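Local atomic coordinates of probable ss-1,3-N-acetylglucosaminyltransferase (Staphylococcus aureus, PDB entry 6H4F), a protein that belongs to the family 2 glycosyltransferases of the GT-A clan and combines a GT-A type domain with a mainly helical TarS-like linker domain. Residues E250-I255 and Q269-Y274; L172-M177 and L201-F206; P93-L98 and K187-T192. All blocks are in the same frame, centred on the assembly; numbering follows the deposited sequence.

Contact 1 of 3, residues E250-I255 and Q269-Y274; sequences EIYKAI and QLAGKY. With FQ8 ([(2~{R},3~{S},4~{S})-2,3,4,5-tetrakis(oxidanyl)pentyl] [(2~{R},3~{R},4~{S})-2,3,4-tris(oxidanyl)-5-[oxidanyl-[(2~{R},3~{S},4~{S})-2,3,4-tris(oxidanyl)-5-phosphonooxy-pentoxy]phosphoryl]oxy-pentyl] hydrogen phosphate), chain M.
The phenol ring of Tyr274 has Ile251 CG2 over one face, 3.8 Å from the centroid and almost exactly on the ring normal, a well-centred CH-pi contact. At the ring's edge, close to its plane, lies Tyr252 OH, 3.8 Å from Tyr274 CD2. The two tyrosines form a T-shaped pair with planes at 89°: Tyr274 points its edge at a face of Tyr252, while the edge of Tyr252 receives Ala271 O, 3.7 Å from Tyr252 CE1. With CG anti to its own backbone N (chi1 -172°), the Tyr274 ring is brought against Ile251 with an edge turned to Tyr252. Ile251 CD1 lies by the phenol end, 3.4 Å from Tyr274 OH. Both hydroxyls have hydrogen-bond partners just beyond the contact, Gln200 OE1 for Tyr274 and Thr275 OG1 for Tyr252, so the rings are held at their polar ends as well as by packing. One turn further along, Ile255 CG2 meets Leu270 CB at 3.8 Å. Away from this apolar seam, Lys273 sends NZ to OAA of FQ8 at 2.9 Å, joining Arg277 and Arg280 around the ligand. The segments run antiparallel at 158°, their axes 9.9 Å apart, an example of aromatic and aliphatic side chains closing the helical hairpin made by helices 242-256 and 264-281 in the TarS-like linker region.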
loop_
_atom_site.group_PDB
_atom_site.type_symbol
_atom_site.label_atom_id
_atom_site.label_comp_id
_atom_site.label_asym_id
_atom_site.label_seq_id
_atom_site.Cartn_x
_atom_site.Cartn_y
_atom_site.Cartn_z
ATOM N N GLU A 250 -15.403 -10.182 -24.656
ATOM C CA GLU A 250 -15.527 -11.103 -25.796
ATOM C C GLU A 250 -14.264 -11.957 -25.938
ATOM O O GLU A 250 -14.344 -13.099 -26.358
ATOM C CB GLU A 250 -15.780 -10.360 -27.106
ATOM C CG GLU A 250 -17.170 -9.738 -27.213
ATOM C CD GLU A 250 -18.333 -10.710 -27.073
ATOM O OE1 GLU A 250 -18.297 -11.785 -27.718
ATOM O OE2 GLU A 250 -19.271 -10.390 -26.308
ATOM N N ILE A 251 -13.099 -11.402 -25.603
ATOM C CA ILE A 251 -11.846 -12.151 -25.662
ATOM C C ILE A 251 -11.907 -13.332 -24.689
ATOM O O ILE A 251 -11.616 -14.469 -25.061
ATOM C CB ILE A 251 -10.646 -11.224 -25.406
ATOM C CG1 ILE A 251 -10.406 -10.326 -26.626
ATOM C CG2 ILE A 251 -9.406 -12.019 -25.031
ATOM C CD1 ILE A 251 -9.369 -9.232 -26.408
ATOM N N TYR A 252 -12.300 -13.071 -23.438
ATOM C CA TYR A 252 -12.392 -14.134 -22.450
ATOM C C TYR A 252 -13.438 -15.171 -22.870
ATOM O O TYR A 252 -13.209 -16.370 -22.713
ATOM C CB TYR A 252 -12.665 -13.569 -21.057
ATOM C CG TYR A 252 -11.474 -12.894 -20.407
ATOM C CD1 TYR A 252 -10.366 -13.603 -20.004
ATOM C CD2 TYR A 252 -11.478 -11.532 -20.173
ATOM C CE1 TYR A 252 -9.294 -12.985 -19.382
ATOM C CE2 TYR A 252 -10.420 -10.896 -19.542
ATOM C CZ TYR A 252 -9.328 -11.623 -19.138
ATOM O OH TYR A 252 -8.300 -10.982 -18.502
ATOM N N LYS A 253 -14.569 -14.721 -23.414
ATOM C CA LYS A 253 -15.615 -15.652 -23.876
ATOM C C LYS A 253 -15.063 -16.566 -24.978
ATOM O O LYS A 253 -15.331 -17.745 -24.977
ATOM C CB LYS A 253 -16.871 -14.912 -24.356
ATOM C CG LYS A 253 -17.847 -14.579 -23.236
ATOM C CD LYS A 253 -18.864 -13.500 -23.577
ATOM C CE LYS A 253 -19.738 -13.829 -24.772
ATOM N NZ LYS A 253 -21.082 -13.191 -24.713
ATOM N N ALA A 254 -14.281 -16.012 -25.904
ATOM C CA ALA A 254 -13.726 -16.806 -26.992
ATOM C C ALA A 254 -12.803 -17.904 -26.435
ATOM O O ALA A 254 -12.800 -19.009 -26.933
ATOM C CB ALA A 254 -12.996 -15.922 -27.971
ATOM N N ILE A 255 -12.021 -17.591 -25.403
ATOM C CA ILE A 255 -11.108 -18.565 -24.810
ATOM C C ILE A 255 -11.929 -19.688 -24.177
ATOM O O ILE A 255 -11.660 -20.854 -24.401
ATOM C CB ILE A 255 -10.166 -17.892 -23.796
ATOM C CG1 ILE A 255 -9.173 -16.970 -24.507
ATOM C CG2 ILE A 255 -9.455 -18.918 -22.932
ATOM C CD1 ILE A 255 -8.391 -16.065 -23.608
ATOM N N GLN A 269 -5.551 -21.493 -17.952
ATOM C CA GLN A 269 -4.180 -21.100 -18.172
ATOM C C GLN A 269 -4.114 -19.988 -19.239
ATOM O O GLN A 269 -3.366 -19.013 -19.076
ATOM C CB GLN A 269 -3.349 -22.299 -18.608
ATOM C CG GLN A 269 -1.847 -22.004 -18.705
ATOM C CD GLN A 269 -1.087 -23.050 -19.484
ATOM O OE1 GLN A 269 -1.625 -23.679 -20.369
ATOM N NE2 GLN A 269 0.157 -23.280 -19.129
ATOM N N LEU A 270 -4.877 -20.159 -20.329
ATOM C CA LEU A 270 -4.909 -19.186 -21.404
ATOM C C LEU A 270 -5.501 -17.864 -20.891
ATOM O O LEU A 270 -4.957 -16.798 -21.168
ATOM C CB LEU A 270 -5.729 -19.740 -22.577
ATOM C CG LEU A 270 -5.083 -20.874 -23.368
ATOM C CD1 LEU A 270 -6.058 -21.495 -24.332
ATOM C CD2 LEU A 270 -3.884 -20.377 -24.130
ATOM N N ALA A 271 -6.601 -17.948 -20.138
ATOM C CA ALA A 271 -7.254 -16.746 -19.584
ATOM C C ALA A 271 -6.273 -15.999 -18.685
ATOM O O ALA A 271 -6.163 -14.785 -18.746
ATOM C CB ALA A 271 -8.515 -17.132 -18.830
ATOM N N GLY A 272 -5.546 -16.745 -17.847
ATOM C CA GLY A 272 -4.563 -16.160 -16.938
ATOM C C GLY A 272 -3.462 -15.428 -17.688
ATOM O O GLY A 272 -2.978 -14.360 -17.245
ATOM N N LYS A 273 -3.033 -16.005 -18.815
ATOM C CA LYS A 273 -2.009 -15.372 -19.614
ATOM C C LYS A 273 -2.586 -14.087 -20.236
ATOM O O LYS A 273 -1.901 -13.078 -20.266
ATOM C CB LYS A 273 -1.462 -16.323 -20.680
ATOM C CG LYS A 273 -0.356 -15.736 -21.556
ATOM C CD LYS A 273 0.875 -15.210 -20.827
ATOM C CE LYS A 273 1.658 -16.326 -20.171
ATOM N NZ LYS A 273 2.677 -15.792 -19.227
ATOM N N TYR A 274 -3.840 -14.118 -20.715
ATOM C CA TYR A 274 -4.415 -12.902 -21.289
ATOM C C TYR A 274 -4.488 -11.822 -20.198
ATOM O O TYR A 274 -4.161 -10.672 -20.460
ATOM C CB TYR A 274 -5.772 -13.090 -21.991
ATOM C CG TYR A 274 -6.147 -11.809 -22.691
ATOM C CD1 TYR A 274 -5.562 -11.457 -23.896
ATOM C CD2 TYR A 274 -6.934 -10.864 -22.060
ATOM C CE1 TYR A 274 -5.807 -10.232 -24.492
ATOM C CE2 TYR A 274 -7.173 -9.622 -22.634
ATOM C CZ TYR A 274 -6.601 -9.301 -23.848
ATOM O OH TYR A 274 -6.830 -8.073 -24.398
HETATM O OAN FQ8 M . 6.085 -14.236 -18.147
HETATM P PBL FQ8 M . 5.202 -12.950 -18.527
HETATM O OAO FQ8 M . 4.687 -12.379 -17.122
HETATM O OAA FQ8 M . 4.083 -13.305 -19.420
HETATM O OAX FQ8 M . 6.217 -11.861 -19.114
HETATM C CAS FQ8 M . 5.889 -11.051 -20.242
HETATM C CBE FQ8 M . 7.182 -10.473 -20.823
HETATM O OAG FQ8 M . 7.904 -9.779 -19.807
HETATM C CBJ FQ8 M . 6.872 -9.524 -21.986
HETATM O OAL FQ8 M . 5.674 -8.784 -21.751
HETATM C CBF FQ8 M . 6.702 -10.362 -23.244
HETATM O OAH FQ8 M . 7.965 -10.939 -23.566
HETATM C CAU FQ8 M . 6.200 -9.485 -24.397
HETATM O OAZ FQ8 M . 7.011 -8.316 -24.521
HETATM P PBN FQ8 M . 7.343 -7.713 -25.980
HETATM O OAQ FQ8 M . 7.718 -8.983 -26.883
HETATM O OAC FQ8 M . 8.450 -6.736 -25.927
HETATM O OBB FQ8 M . 5.981 -7.120 -26.575
HETATM C CAW FQ8 M . 5.300 -6.067 -25.890
HETATM C CBH FQ8 M . 3.855 -5.939 -26.383
HETATM O OAJ FQ8 M . 3.352 -7.218 -26.771
HETATM C CBK FQ8 M . 3.795 -4.974 -27.570
HETATM O OAM FQ8 M . 4.643 -3.855 -27.313
HETATM C CBG FQ8 M . 2.360 -4.480 -27.774
HETATM O OAI FQ8 M . 1.888 -3.878 -26.573
HETATM C CAV FQ8 M . 1.459 -5.658 -28.138
HETATM O OBA FQ8 M . 0.469 -5.237 -29.075
HETATM P PBM FQ8 M . -0.105 -6.292 -30.143
HETATM O OAP FQ8 M . -0.533 -7.574 -29.272
HETATM O OAB FQ8 M . 0.909 -6.627 -31.168
HETATM O OAY FQ8 M . -1.456 -5.680 -30.749
HETATM C CAT FQ8 M . -2.247 -4.753 -30.003
HETATM C CBD FQ8 M . -2.592 -3.543 -30.880
HETATM O OAF FQ8 M . -2.796 -3.959 -32.234
HETATM C CBI FQ8 M . -3.867 -2.871 -30.356
HETATM O OAK FQ8 M . -4.796 -3.863 -29.914
HETATM C CBC FQ8 M . -3.535 -1.928 -29.195
HETATM O OAE FQ8 M . -2.336 -2.352 -28.540
HETATM C CAR FQ8 M . -3.347 -0.509 -29.737
HETATM O OAD FQ8 M . -3.756 0.438 -28.749
#

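Contact 2 of 3, residues L172-M177 and L201-F206; sequences LSVLKM and LFTIEF. With FQ8 ([(2~{R},3~{S},4~{S})-2,3,4,5-tetrakis(oxidanyl)pentyl] [(2~{R},3~{R},4~{S})-2,3,4-tris(oxidanyl)-5-[oxidanyl-[(2~{R},3~{S},4~{S})-2,3,4-tris(oxidanyl)-5-phosphonooxy-pentoxy]phosphoryl]oxy-pentyl] hydrogen phosphate), chain M.
Thr203 of helix 198-207 meets the backbone of Leu172, in the last part of the loop between strands 134-142 and 177-179, where the chain makes an ST turn before it enters the sheet of the GT-A domain. This is the tight part of the contact. Thr203 OG1 lies 2.9 Å from Leu172 O and also has Asp199 O, one turn back in its own helix, as a possible acceptor for its single proton. OG1 sits anti to the carbonyl carbon (chi1 -58°), which turns the hydroxyl to the loop and leaves the methyl CG2 to pack on Leu172 CD2 at 3.8 Å. On one side of the threonine, Leu172 CD1 meets Ile204 CD1 at 4.0 Å; on the other, Val174 CG1 approaches Phe202 CD1 at 3.7 Å, the two side chains crossing at about a right angle. The far end of the contact is looser. Phe206 and Lys176 both start out in the direction of the other segment yet make no close contact with it. Phe206 packs instead against Phe178 and helix 180-185. The loop is braced by its own polar groups and by Tyr139 of strand 134-142: Ser173 OG accepts from Leu175 N, Leu175 is the centre of an inverse gamma turn, and Lys176 NZ is gripped by the backbone acceptors Ser173 O and Ala171 O and by Tyr139 OH. With the carbonyl of Leu172 turned to the helix, its amide serves the ligand, so that this residue lies between helix and bound group. Leu172 N gives FQ8 OAP a nearly straight hydrogen bond, 2.7 Å long with an angle of 174° at the hydrogen.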
loop_
_atom_site.group_PDB
_atom_site.type_symbol
_atom_site.label_atom_id
_atom_site.label_comp_id
_atom_site.label_asym_id
_atom_site.label_seq_id
_atom_site.Cartn_x
_atom_site.Cartn_y
_atom_site.Cartn_z
ATOM N N LEU A 172 -0.853 -9.803 -30.844
ATOM C CA LEU A 172 -2.222 -10.083 -31.253
ATOM C C LEU A 172 -2.718 -9.144 -32.368
ATOM O O LEU A 172 -3.908 -9.170 -32.678
ATOM C CB LEU A 172 -3.111 -9.963 -30.013
ATOM C CG LEU A 172 -2.997 -11.097 -29.007
ATOM C CD1 LEU A 172 -3.895 -10.842 -27.817
ATOM C CD2 LEU A 172 -3.337 -12.443 -29.619
ATOM N N SER A 173 -1.831 -8.356 -32.993
ATOM C CA SER A 173 -2.223 -7.587 -34.206
ATOM C C SER A 173 -2.707 -8.568 -35.283
ATOM O O SER A 173 -2.401 -9.775 -35.222
ATOM C CB SER A 173 -1.091 -6.741 -34.731
ATOM O OG SER A 173 -0.228 -7.507 -35.582
ATOM N N VAL A 174 -3.421 -8.060 -36.287
ATOM C CA VAL A 174 -3.808 -8.889 -37.437
ATOM C C VAL A 174 -2.813 -8.719 -38.592
ATOM O O VAL A 174 -3.102 -9.133 -39.708
ATOM C CB VAL A 174 -5.247 -8.621 -37.887
ATOM C CG1 VAL A 174 -6.235 -9.039 -36.824
ATOM C CG2 VAL A 174 -5.471 -7.184 -38.284
ATOM N N LEU A 175 -1.626 -8.180 -38.313
ATOM C CA LEU A 175 -0.597 -7.964 -39.345
ATOM C C LEU A 175 0.175 -9.273 -39.549
ATOM O O LEU A 175 1.370 -9.399 -39.234
ATOM C CB LEU A 175 0.286 -6.785 -38.918
ATOM C CG LEU A 175 -0.494 -5.542 -38.489
ATOM C CD1 LEU A 175 0.434 -4.437 -37.981
ATOM C CD2 LEU A 175 -1.384 -5.031 -39.627
ATOM N N LYS A 176 -0.553 -10.254 -40.083
ATOM C CA LYS A 176 -0.138 -11.650 -40.119
ATOM C C LYS A 176 -0.840 -12.327 -41.300
ATOM O O LYS A 176 -1.786 -11.762 -41.868
ATOM C CB LYS A 176 -0.565 -12.385 -38.842
ATOM C CG LYS A 176 -0.030 -11.820 -37.535
ATOM C CD LYS A 176 -0.636 -12.505 -36.300
ATOM C CE LYS A 176 0.102 -12.143 -35.025
ATOM N NZ LYS A 176 0.160 -10.680 -34.794
ATOM N N MET A 177 -0.437 -13.561 -41.597
ATOM C CA MET A 177 -1.031 -14.345 -42.667
ATOM C C MET A 177 -1.981 -15.382 -42.064
ATOM O O MET A 177 -1.554 -16.265 -41.343
ATOM C CB MET A 177 0.054 -15.038 -43.503
ATOM C CG MET A 177 -0.464 -15.588 -44.814
ATOM S SD MET A 177 0.851 -16.222 -45.895
ATOM C CE MET A 177 1.509 -14.673 -46.520
ATOM N N LEU A 201 -9.324 -9.172 -30.668
ATOM C CA LEU A 201 -10.432 -10.098 -30.571
ATOM C C LEU A 201 -10.440 -11.003 -31.803
ATOM O O LEU A 201 -10.687 -12.214 -31.699
ATOM C CB LEU A 201 -11.752 -9.340 -30.426
ATOM C CG LEU A 201 -13.010 -10.196 -30.526
ATOM C CD1 LEU A 201 -13.020 -11.303 -29.474
ATOM C CD2 LEU A 201 -14.259 -9.338 -30.394
ATOM N N PHE A 202 -10.172 -10.419 -32.978
ATOM C CA PHE A 202 -10.132 -11.188 -34.208
ATOM C C PHE A 202 -9.065 -12.279 -34.116
ATOM O O PHE A 202 -9.319 -13.426 -34.436
ATOM C CB PHE A 202 -9.868 -10.282 -35.408
ATOM C CG PHE A 202 -9.950 -10.986 -36.738
ATOM C CD1 PHE A 202 -8.860 -11.650 -37.264
ATOM C CD2 PHE A 202 -11.141 -11.002 -37.447
ATOM C CE1 PHE A 202 -8.949 -12.303 -38.488
ATOM C CE2 PHE A 202 -11.222 -11.644 -38.674
ATOM C CZ PHE A 202 -10.125 -12.286 -39.201
ATOM N N THR A 203 -7.855 -11.900 -33.701
ATOM C CA THR A 203 -6.733 -12.829 -33.636
ATOM C C THR A 203 -7.022 -13.921 -32.593
ATOM O O THR A 203 -6.704 -15.094 -32.811
ATOM C CB THR A 203 -5.430 -12.085 -33.346
ATOM O OG1 THR A 203 -5.246 -11.114 -34.384
ATOM C CG2 THR A 203 -4.244 -13.011 -33.291
ATOM N N ILE A 204 -7.626 -13.528 -31.463
ATOM C CA ILE A 204 -7.950 -14.468 -30.422
ATOM C C ILE A 204 -8.987 -15.466 -30.959
ATOM O O ILE A 204 -8.842 -16.654 -30.749
ATOM C CB ILE A 204 -8.450 -13.741 -29.150
ATOM C CG1 ILE A 204 -7.330 -12.996 -28.429
ATOM C CG2 ILE A 204 -9.179 -14.694 -28.228
ATOM C CD1 ILE A 204 -6.439 -13.857 -27.609
ATOM N N GLU A 205 -10.029 -14.979 -31.640
ATOM C CA GLU A 205 -11.076 -15.853 -32.172
ATOM C C GLU A 205 -10.419 -16.840 -33.143
ATOM O O GLU A 205 -10.733 -18.023 -33.142
ATOM C CB GLU A 205 -12.218 -15.066 -32.820
ATOM C CG GLU A 205 -13.189 -14.483 -31.809
ATOM C CD GLU A 205 -14.333 -13.603 -32.318
ATOM O OE1 GLU A 205 -14.242 -13.091 -33.421
ATOM O OE2 GLU A 205 -15.324 -13.416 -31.579
ATOM N N PHE A 206 -9.468 -16.353 -33.942
ATOM C CA PHE A 206 -8.807 -17.196 -34.914
ATOM C C PHE A 206 -7.982 -18.275 -34.203
ATOM O O PHE A 206 -8.086 -19.474 -34.550
ATOM C CB PHE A 206 -7.921 -16.362 -35.846
ATOM C CG PHE A 206 -7.424 -17.138 -37.036
ATOM C CD1 PHE A 206 -6.289 -17.921 -36.946
ATOM C CD2 PHE A 206 -8.122 -17.115 -38.230
ATOM C CE1 PHE A 206 -5.849 -18.649 -38.038
ATOM C CE2 PHE A 206 -7.679 -17.829 -39.326
ATOM C CZ PHE A 206 -6.545 -18.606 -39.225
HETATM O OAN FQ8 M . 6.085 -14.236 -18.147
HETATM P PBL FQ8 M . 5.202 -12.950 -18.527
HETATM O OAO FQ8 M . 4.687 -12.379 -17.122
HETATM O OAA FQ8 M . 4.083 -13.305 -19.420
HETATM O OAX FQ8 M . 6.217 -11.861 -19.114
HETATM C CAS FQ8 M . 5.889 -11.051 -20.242
HETATM C CBE FQ8 M . 7.182 -10.473 -20.823
HETATM O OAG FQ8 M . 7.904 -9.779 -19.807
HETATM C CBJ FQ8 M . 6.872 -9.524 -21.986
HETATM O OAL FQ8 M . 5.674 -8.784 -21.751
HETATM C CBF FQ8 M . 6.702 -10.362 -23.244
HETATM O OAH FQ8 M . 7.965 -10.939 -23.566
HETATM C CAU FQ8 M . 6.200 -9.485 -24.397
HETATM O OAZ FQ8 M . 7.011 -8.316 -24.521
HETATM P PBN FQ8 M . 7.343 -7.713 -25.980
HETATM O OAQ FQ8 M . 7.718 -8.983 -26.883
HETATM O OAC FQ8 M . 8.450 -6.736 -25.927
HETATM O OBB FQ8 M . 5.981 -7.120 -26.575
HETATM C CAW FQ8 M . 5.300 -6.067 -25.890
HETATM C CBH FQ8 M . 3.855 -5.939 -26.383
HETATM O OAJ FQ8 M . 3.352 -7.218 -26.771
HETATM C CBK FQ8 M . 3.795 -4.974 -27.570
HETATM O OAM FQ8 M . 4.643 -3.855 -27.313
HETATM C CBG FQ8 M . 2.360 -4.480 -27.774
HETATM O OAI FQ8 M . 1.888 -3.878 -26.573
HETATM C CAV FQ8 M . 1.459 -5.658 -28.138
HETATM O OBA FQ8 M . 0.469 -5.237 -29.075
HETATM P PBM FQ8 M . -0.105 -6.292 -30.143
HETATM O OAP FQ8 M . -0.533 -7.574 -29.272
HETATM O OAB FQ8 M . 0.909 -6.627 -31.168
HETATM O OAY FQ8 M . -1.456 -5.680 -30.749
HETATM C CAT FQ8 M . -2.247 -4.753 -30.003
HETATM C CBD FQ8 M . -2.592 -3.543 -30.880
HETATM O OAF FQ8 M . -2.796 -3.959 -32.234
HETATM C CBI FQ8 M . -3.867 -2.871 -30.356
HETATM O OAK FQ8 M . -4.796 -3.863 -29.914
HETATM C CBC FQ8 M . -3.535 -1.928 -29.195
HETATM O OAE FQ8 M . -2.336 -2.352 -28.540
HETATM C CAR FQ8 M . -3.347 -0.509 -29.737
HETATM O OAD FQ8 M . -3.756 0.438 -28.749
#

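Contact 3 of 3, residues P93-L98 and K187-T192; sequences PRNTGL and KIKFKT
Asn95, on helix 91-100 of the GT-A domain, pairs its side-chain amide with the backbone of Phe190 through two hydrogen bonds, imitating the way one extended strand binds another. The acceptor half is Asn95 OD1, which takes Phe190 N at 2.9 Å in the carbonyl plane, on a lone pair, though with a bent angle of 144° at the hydrogen. The donor half is straighter: Asn95 ND2 reaches Phe190 O, also at 2.9 Å, with an angle of 172°, and that oxygen lies almost in the plane of the amide. Together the bonds satisfy both polar groups of the Phe190 backbone and fix the rotation of the asparagine. They occur where the chain, having left helix 180-185 through a Schellman motif at Lys187, runs extended past helix 91-100. The Phe190 ring turns toward the helix, with Asn95 OD1 at its edge, 3.5 Å from CD2. Its opposite faces are taken by Arg94 CD and by the stacked ring of Phe202. Arg94 is extended from CG to NE, which carries its charged end beyond the ring to a salt bridge between NH2 and Asp110 OD1. Leu98 adds a lighter contact, CD1 lying 4.2 Å from Phe190 CE2. Nearer the helix backbone, Arg94 CB lies on the same side of the ring as CD, above its rim, 3.6 Å from Phe190 CE2.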
loop_
_atom_site.group_PDB
_atom_site.type_symbol
_atom_site.label_atom_id
_atom_site.label_comp_id
_atom_site.label_asym_id
_atom_site.label_seq_id
_atom_site.Cartn_x
_atom_site.Cartn_y
_atom_site.Cartn_z
ATOM N N PRO A 93 -13.791 -1.674 -43.234
ATOM C CA PRO A 93 -13.002 -1.932 -44.438
ATOM C C PRO A 93 -12.317 -3.306 -44.460
ATOM O O PRO A 93 -12.249 -3.922 -45.508
ATOM C CB PRO A 93 -11.986 -0.782 -44.489
ATOM C CG PRO A 93 -12.070 -0.077 -43.163
ATOM C CD PRO A 93 -13.397 -0.435 -42.548
ATOM N N ARG A 94 -11.832 -3.786 -43.314
ATOM C CA ARG A 94 -11.225 -5.132 -43.252
ATOM C C ARG A 94 -12.272 -6.212 -43.549
ATOM O O ARG A 94 -11.988 -7.156 -44.272
ATOM C CB ARG A 94 -10.545 -5.367 -41.907
ATOM C CG ARG A 94 -9.193 -4.674 -41.784
ATOM C CD ARG A 94 -8.702 -4.748 -40.352
ATOM N NE ARG A 94 -7.342 -4.249 -40.186
ATOM C CZ ARG A 94 -6.810 -3.899 -39.022
ATOM N NH1 ARG A 94 -7.557 -3.913 -37.922
ATOM N NH2 ARG A 94 -5.528 -3.557 -38.970
ATOM N N ASN A 95 -13.481 -6.067 -43.005
ATOM C CA ASN A 95 -14.590 -7.005 -43.289
ATOM C C ASN A 95 -14.936 -6.976 -44.778
ATOM O O ASN A 95 -15.182 -8.026 -45.375
ATOM C CB ASN A 95 -15.826 -6.709 -42.442
ATOM C CG ASN A 95 -15.669 -7.166 -41.006
ATOM O OD1 ASN A 95 -14.924 -8.103 -40.732
ATOM N ND2 ASN A 95 -16.361 -6.512 -40.092
ATOM N N THR A 96 -14.954 -5.774 -45.369
ATOM C CA THR A 96 -15.218 -5.623 -46.800
ATOM C C THR A 96 -14.183 -6.427 -47.597
ATOM O O THR A 96 -14.528 -7.202 -48.491
ATOM C CB THR A 96 -15.204 -4.151 -47.211
ATOM O OG1 THR A 96 -16.140 -3.444 -46.398
ATOM C CG2 THR A 96 -15.534 -3.950 -48.673
ATOM N N GLY A 97 -12.904 -6.240 -47.251
ATOM C CA GLY A 97 -11.802 -6.977 -47.861
ATOM C C GLY A 97 -11.959 -8.488 -47.759
ATOM O O GLY A 97 -11.675 -9.207 -48.713
ATOM N N LEU A 98 -12.398 -8.978 -46.589
ATOM C CA LEU A 98 -12.572 -10.429 -46.378
ATOM C C LEU A 98 -13.646 -10.991 -47.314
ATOM O O LEU A 98 -13.475 -12.084 -47.857
ATOM C CB LEU A 98 -12.966 -10.700 -44.924
ATOM C CG LEU A 98 -11.805 -10.752 -43.932
ATOM C CD1 LEU A 98 -12.343 -10.934 -42.533
ATOM C CD2 LEU A 98 -10.837 -11.853 -44.277
ATOM N N LYS A 187 -16.944 -18.153 -39.458
ATOM C CA LYS A 187 -17.622 -16.866 -39.654
ATOM C C LYS A 187 -16.980 -15.794 -38.766
ATOM O O LYS A 187 -17.676 -15.049 -38.110
ATOM C CB LYS A 187 -19.130 -17.011 -39.421
ATOM C CG LYS A 187 -19.822 -17.943 -40.420
ATOM C CD LYS A 187 -21.294 -18.201 -40.169
ATOM C CE LYS A 187 -21.786 -19.576 -40.609
ATOM N N ILE A 188 -15.647 -15.701 -38.811
ATOM C CA ILE A 188 -14.903 -14.732 -38.016
ATOM C C ILE A 188 -14.901 -13.393 -38.764
ATOM O O ILE A 188 -14.399 -13.290 -39.864
ATOM C CB ILE A 188 -13.471 -15.224 -37.733
ATOM C CG1 ILE A 188 -13.451 -16.645 -37.166
ATOM C CG2 ILE A 188 -12.735 -14.230 -36.843
ATOM C CD1 ILE A 188 -12.060 -17.179 -36.898
ATOM N N LYS A 189 -15.470 -12.378 -38.130
ATOM C CA LYS A 189 -15.603 -11.035 -38.647
ATOM C C LYS A 189 -15.039 -10.081 -37.589
ATOM O O LYS A 189 -15.164 -10.348 -36.389
ATOM C CB LYS A 189 -17.074 -10.694 -38.917
ATOM C CG LYS A 189 -17.716 -11.447 -40.085
ATOM C CD LYS A 189 -19.242 -11.433 -40.165
ATOM C CE LYS A 189 -19.881 -10.057 -40.263
ATOM N NZ LYS A 189 -19.265 -9.211 -41.319
ATOM N N PHE A 190 -14.457 -8.967 -38.036
ATOM C CA PHE A 190 -14.107 -7.900 -37.141
ATOM C C PHE A 190 -15.396 -7.302 -36.573
ATOM O O PHE A 190 -16.366 -7.098 -37.300
ATOM C CB PHE A 190 -13.269 -6.828 -37.849
ATOM C CG PHE A 190 -11.901 -7.315 -38.242
ATOM C CD1 PHE A 190 -10.828 -7.232 -37.368
ATOM C CD2 PHE A 190 -11.691 -7.852 -39.500
ATOM C CE1 PHE A 190 -9.582 -7.692 -37.744
ATOM C CE2 PHE A 190 -10.430 -8.287 -39.873
ATOM C CZ PHE A 190 -9.384 -8.217 -38.998
ATOM N N LYS A 191 -15.385 -7.026 -35.271
ATOM C CA LYS A 191 -16.508 -6.374 -34.614
ATOM C C LYS A 191 -16.228 -4.863 -34.606
ATOM O O LYS A 191 -15.093 -4.405 -34.741
ATOM C CB LYS A 191 -16.741 -6.918 -33.199
ATOM C CG LYS A 191 -16.835 -8.431 -33.035
ATOM C CD LYS A 191 -18.007 -9.105 -33.727
ATOM C CE LYS A 191 -17.971 -10.614 -33.576
ATOM N N THR A 192 -17.297 -4.086 -34.421
ATOM C CA THR A 192 -17.261 -2.619 -34.552
ATOM C C THR A 192 -17.760 -1.914 -33.273
ATOM O O THR A 192 -17.949 -0.714 -33.289
ATOM C CB THR A 192 -18.103 -2.193 -35.759
ATOM O OG1 THR A 192 -19.445 -2.575 -35.490
ATOM C CG2 THR A 192 -17.696 -2.861 -37.053
#

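How the contacts relate
From the N terminus, helix 91-100 comes first, and its partner 187-192 closes contact 3 across a long excursion through the sheet. Segment 172-177 falls within that excursion, but its partner 201-206 follows 187-192, so contacts 2 and 3 cross rather than nest. The two also touch: Val174 packs on Arg94, and Phe202 on Ile188. Contact 1 opens later and closes a short connection between consecutive helices. It meets contact 2 where Leu201 and Ile204 pack on Glu250 and Ile251. Together the contacts tie helix 91-100, by way of loop 187-192 and helix 198-207, to the linker hairpin, with FQ8 touching contacts 1 and 2.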